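Local coordinates for nucleoprotein (Human coronavirus NL63, PDB 5EPW), which probably packages the viral genomic RNA into a helical ribonucleocapsid, the part described being its C-terminal dimerization domain, at residues Leu21-Pro24 and Arg28-Thr31; Val83-Val88 and Val92-Thr97. All blocks are in the same frame, centred on the assembly; numbering follows the deposited sequence.

Contact 1. Residues Leu21-Pro24 and Arg28-Thr31; sequences LKKP and RVPT
The guanidinium group of Arg28 has Leu21 over one face and the backbone carbonyl of Lys23 at its edge. On the face, the methyl CD2 of Leu21 sits off-centre toward the rim, 3.8 Å from NH1 of Arg28, with the two side chains crossing obliquely. At the edge, Lys23 O lies close to the guanidinium plane and is gripped side-on by two nitrogens. NE of Arg28 is 3.0 Å from Lys23 O and approaches tilted out of the carbonyl plane, whereas NH2 of Arg28, 3.1 Å from the same oxygen, comes almost straight at the end of the carbonyl. Both bonds are somewhat bent, with N-H...O angles near 150°, as expected when one acceptor serves two diverging N-H groups.

The arm reaches this position because CG of Arg28 stands anti to the carbonyl carbon (chi1 -60°) and the chain then runs extended from CG to NE. On the way, CG passes 3.4 Å from the carbonyl oxygen of Pro24. A looser touch joins NZ of Lys23 to CG2 of Val29 at 4.4 Å, while the ammonium group itself bonds to Gln20 and to the backbone of Lys27.

NH1 of Arg28 donates to Cys39 O on helix 36-39, and the backbone oxygen of Arg28 accepts from Asn73 of the second subunit. In this surface contact of the irregular chain leading into helix 36-39 of the C-terminal domain, one cation thus ties residues 21-24 to a short helix through neutral carbonyls. The double grip fixes the guanidinium plane, whose charge probably polarises the Lys23 carbonyl.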
loop_
_atom_site.group_PDB
_atom_site.type_symbol
_atom_site.label_atom_id
_atom_site.label_comp_id
_atom_site.label_asym_id
_atom_site.label_seq_id
_atom_site.Cartn_x
_atom_site.Cartn_y
_atom_site.Cartn_z
ATOM N N LEU B 21 14.838 -11.610 3.353
ATOM C CA LEU B 21 15.082 -11.851 1.933
ATOM C C LEU B 21 14.656 -13.204 1.422
ATOM O O LEU B 21 14.662 -13.409 0.192
ATOM C CB LEU B 21 16.541 -11.628 1.548
ATOM C CG LEU B 21 17.047 -10.226 1.852
ATOM C CD1 LEU B 21 18.526 -10.301 2.174
ATOM C CD2 LEU B 21 16.710 -9.276 0.702
ATOM N N LYS B 22 14.185 -14.078 2.325
ATOM C CA LYS B 22 13.545 -15.338 2.019
ATOM C C LYS B 22 12.100 -15.107 1.648
ATOM O O LYS B 22 11.455 -16.013 1.091
ATOM C CB LYS B 22 13.574 -16.339 3.223
ATOM N N LYS B 23 11.563 -13.915 1.972
ATOM C CA LYS B 23 10.155 -13.588 1.606
ATOM C C LYS B 23 10.150 -12.799 0.339
ATOM O O LYS B 23 11.103 -12.107 0.064
ATOM C CB LYS B 23 9.443 -12.774 2.710
ATOM C CG LYS B 23 9.351 -13.515 4.030
ATOM C CD LYS B 23 9.261 -12.622 5.225
ATOM C CE LYS B 23 7.853 -12.443 5.648
ATOM N NZ LYS B 23 7.816 -11.235 6.562
ATOM N N PRO B 24 9.026 -12.847 -0.435
ATOM C CA PRO B 24 8.818 -11.959 -1.592
ATOM C C PRO B 24 8.995 -10.449 -1.113
ATOM O O PRO B 24 8.648 -10.097 0.032
ATOM C CB PRO B 24 7.389 -12.253 -2.052
ATOM C CG PRO B 24 6.880 -13.435 -1.279
ATOM C CD PRO B 24 7.792 -13.638 -0.075
ATOM N N ARG B 28 8.179 -8.078 2.912
ATOM C CA ARG B 28 9.274 -7.842 3.855
ATOM C C ARG B 28 8.953 -6.796 4.889
ATOM O O ARG B 28 8.204 -5.832 4.616
ATOM C CB ARG B 28 10.536 -7.497 3.076
ATOM C CG ARG B 28 10.951 -8.605 2.119
ATOM C CD ARG B 28 12.260 -8.329 1.315
ATOM N NE ARG B 28 12.442 -9.418 0.376
ATOM C CZ ARG B 28 13.067 -9.322 -0.769
ATOM N NH1 ARG B 28 13.604 -8.200 -1.264
ATOM N NH2 ARG B 28 13.032 -10.390 -1.566
ATOM N N VAL B 29 9.520 -6.933 6.082
ATOM C CA VAL B 29 9.310 -6.030 7.162
ATOM C C VAL B 29 10.711 -5.616 7.634
ATOM O O VAL B 29 11.453 -6.420 8.241
ATOM C CB VAL B 29 8.503 -6.655 8.338
ATOM C CG1 VAL B 29 8.429 -5.674 9.474
ATOM C CG2 VAL B 29 7.143 -7.114 7.870
ATOM N N PRO B 30 11.164 -4.381 7.287
ATOM C CA PRO B 30 12.534 -3.943 7.636
ATOM C C PRO B 30 12.698 -3.589 9.122
ATOM O O PRO B 30 11.805 -3.014 9.730
ATOM C CB PRO B 30 12.725 -2.724 6.726
ATOM C CG PRO B 30 11.351 -2.154 6.739
ATOM C CD PRO B 30 10.430 -3.336 6.552
ATOM N N THR B 31 13.922 -3.861 9.638
ATOM C CA THR B 31 14.358 -3.616 11.018
ATOM C C THR B 31 15.814 -3.191 10.965
ATOM O O THR B 31 16.395 -3.196 9.934
ATOM C CB THR B 31 14.269 -4.890 11.854
ATOM O OG1 THR B 31 15.129 -5.843 11.311
ATOM C CG2 THR B 31 12.854 -5.459 11.871
#

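Contact 2. Residues Val83-Val88 and Val92-Thr97; sequences VSTDEV and VQITYT
Val83 lays its CG2 methyl beside the ring of Tyr96, 3.7 Å from CD2, the two side chains running side by side and pointing the same way. With CG1 anti to the backbone N (chi1 174°), the other methyl of Val83 meets CG2 of Ile94 at 3.8 Å. Farther along this mainly apolar face, CG1 of Val92 abuts CB of Thr85 at 3.7 Å. The polar end of Tyr96 reaches Leu70 O of the second subunit.

Beneath these side chains the strands form an antiparallel beta hairpin, their axes at 157°. Ser84-Thr95 and Asp86-Gln93 are its hydrogen-bonded pairs, each closed by two N-H...O bonds; that from Thr95 N to Ser84 O measures 2.8 Å. In the non-hydrogen-bonded pairs, CA-H groups also approach carbonyl oxygens, as with Thr85 CA 3.1 Å from Gln93 O.

On the opposite face, polar groups collect round a water. It lies 2.6 Å from Asp86 OD2 and 2.7 Å from Thr95 OG1 and bonds to Gln93 O, with more acceptors in reach than protons. The side chains of Asp86 and Gln93 lie side by side, carboxylate and amide planes 88° apart.

Strand 91-103 pairs antiparallel with a strand of the second subunit, so the sheet continues across the dimer interface, as is characteristic of coronavirus nucleocapsid C-terminal domains. The chemistry is two-sided: mainly apolar packing, meeting Met49 and Phe112 of that subunit, backs one face, and a water-bridged polar network lines the other.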
loop_
_atom_site.group_PDB
_atom_site.type_symbol
_atom_site.label_atom_id
_atom_site.label_comp_id
_atom_site.label_asym_id
_atom_site.label_seq_id
_atom_site.Cartn_x
_atom_site.Cartn_y
_atom_site.Cartn_z
ATOM N N VAL B 83 -5.764 -1.020 -10.130
ATOM C CA VAL B 83 -4.750 -1.988 -10.322
ATOM C C VAL B 83 -4.563 -2.370 -11.783
ATOM O O VAL B 83 -5.588 -2.499 -12.494
ATOM C CB VAL B 83 -5.068 -3.283 -9.508
ATOM C CG1 VAL B 83 -4.064 -4.414 -9.808
ATOM C CG2 VAL B 83 -5.140 -3.047 -8.016
ATOM N N SER B 84 -3.308 -2.452 -12.214
ATOM C CA SER B 84 -2.992 -2.870 -13.623
ATOM C C SER B 84 -1.814 -3.767 -13.634
ATOM O O SER B 84 -1.104 -3.909 -12.622
ATOM C CB SER B 84 -2.759 -1.680 -14.452
ATOM O OG SER B 84 -1.487 -1.125 -14.190
ATOM N N THR B 85 -1.596 -4.413 -14.814
ATOM C CA THR B 85 -0.495 -5.337 -14.996
ATOM C C THR B 85 0.199 -5.046 -16.325
ATOM O O THR B 85 -0.386 -4.490 -17.277
ATOM C CB THR B 85 -0.876 -6.806 -14.971
ATOM O OG1 THR B 85 -1.816 -7.067 -16.048
ATOM C CG2 THR B 85 -1.470 -7.250 -13.662
ATOM N N ASP B 86 1.500 -5.285 -16.300
ATOM C CA ASP B 86 2.311 -5.253 -17.517
ATOM C C ASP B 86 3.241 -6.405 -17.463
ATOM O O ASP B 86 3.831 -6.736 -16.484
ATOM C CB ASP B 86 3.130 -4.007 -17.601
ATOM C CG ASP B 86 2.304 -2.733 -17.617
ATOM O OD1 ASP B 86 1.948 -2.269 -18.752
ATOM O OD2 ASP B 86 2.063 -2.102 -16.564
ATOM N N GLU B 87 3.473 -7.010 -18.639
ATOM C CA GLU B 87 4.435 -8.105 -18.723
ATOM C C GLU B 87 5.803 -7.526 -18.872
ATOM O O GLU B 87 6.010 -6.543 -19.585
ATOM C CB GLU B 87 4.147 -8.996 -19.918
ATOM C CG GLU B 87 2.937 -9.888 -19.689
ATOM C CD GLU B 87 2.866 -11.040 -20.681
ATOM O OE1 GLU B 87 3.802 -11.193 -21.517
ATOM O OE2 GLU B 87 1.883 -11.803 -20.588
ATOM N N VAL B 88 6.749 -8.075 -18.114
ATOM C CA VAL B 88 8.132 -7.581 -18.090
ATOM C C VAL B 88 8.977 -8.846 -18.121
ATOM O O VAL B 88 9.380 -9.362 -17.088
ATOM C CB VAL B 88 8.461 -6.761 -16.837
ATOM C CG1 VAL B 88 9.866 -6.181 -16.950
ATOM C CG2 VAL B 88 7.472 -5.638 -16.652
ATOM N N VAL B 92 5.412 -10.569 -14.283
ATOM C CA VAL B 92 4.321 -9.650 -14.531
ATOM C C VAL B 92 4.467 -8.593 -13.432
ATOM O O VAL B 92 4.559 -8.932 -12.260
ATOM C CB VAL B 92 2.916 -10.305 -14.334
ATOM C CG1 VAL B 92 1.807 -9.325 -14.374
ATOM C CG2 VAL B 92 2.669 -11.316 -15.479
ATOM N N GLN B 93 4.497 -7.342 -13.862
ATOM C CA GLN B 93 4.477 -6.208 -12.887
ATOM C C GLN B 93 3.028 -5.858 -12.582
ATOM O O GLN B 93 2.232 -5.573 -13.459
ATOM C CB GLN B 93 5.163 -5.039 -13.490
ATOM C CG GLN B 93 5.230 -3.832 -12.526
ATOM C CD GLN B 93 5.862 -2.637 -13.177
ATOM O OE1 GLN B 93 5.164 -1.917 -13.893
ATOM N NE2 GLN B 93 7.129 -2.433 -12.974
ATOM N N ILE B 94 2.711 -5.925 -11.259
ATOM C CA ILE B 94 1.389 -5.432 -10.790
ATOM C C ILE B 94 1.633 -3.996 -10.232
ATOM O O ILE B 94 2.574 -3.790 -9.447
ATOM C CB ILE B 94 0.797 -6.260 -9.643
ATOM C CG1 ILE B 94 0.627 -7.773 -10.091
ATOM C CG2 ILE B 94 -0.573 -5.741 -9.303
ATOM C CD1 ILE B 94 0.323 -8.786 -8.986
ATOM N N THR B 95 0.803 -3.060 -10.737
ATOM C CA THR B 95 0.804 -1.697 -10.213
ATOM C C THR B 95 -0.471 -1.432 -9.444
ATOM O O THR B 95 -1.611 -1.676 -9.945
ATOM C CB THR B 95 0.904 -0.663 -11.320
ATOM O OG1 THR B 95 2.099 -0.838 -12.119
ATOM C CG2 THR B 95 0.972 0.731 -10.760
ATOM N N TYR B 96 -0.329 -0.966 -8.187
ATOM C CA TYR B 96 -1.405 -0.398 -7.390
ATOM C C TYR B 96 -1.240 1.116 -7.394
ATOM O O TYR B 96 -0.171 1.604 -6.997
ATOM C CB TYR B 96 -1.400 -0.891 -5.948
ATOM C CG TYR B 96 -1.650 -2.358 -5.698
ATOM C CD1 TYR B 96 -0.631 -3.305 -5.864
ATOM C CD2 TYR B 96 -2.898 -2.746 -5.140
ATOM C CE1 TYR B 96 -0.870 -4.626 -5.495
ATOM C CE2 TYR B 96 -3.130 -4.078 -4.751
ATOM C CZ TYR B 96 -2.130 -4.969 -4.992
ATOM O OH TYR B 96 -2.345 -6.304 -4.600
ATOM N N THR B 97 -2.304 1.807 -7.769
ATOM C CA THR B 97 -2.291 3.307 -7.610
ATOM C C THR B 97 -3.395 3.581 -6.633
ATOM O O THR B 97 -4.619 3.287 -6.894
ATOM C CB THR B 97 -2.572 4.001 -8.969
ATOM O OG1 THR B 97 -1.557 3.621 -9.891
ATOM C CG2 THR B 97 -2.500 5.545 -8.750
HETATM O O HOH W 1 2.368 -2.735 -14.015
#

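Placed together, the two contacts illustrate how bonding style follows position in a fold. Contact 1 is a surface contact within the loop region before helix 36-39, without regular strand pairing, and rests on a single charged side chain bonded to a backbone carbonyl. Contact 2 is partly buried and belongs to a regular hairpin, where repeated main-chain bonds set the register and side chains add a mainly apolar and a polar face. They share no elements: their centres lie 21 Å apart, their nearest atoms about 10 Å, and contact 1 closes before contact 2 opens. Both nevertheless touch the second subunit, contact 1 through Asn73 and Ala75, contact 2 through an intersubunit beta ladder.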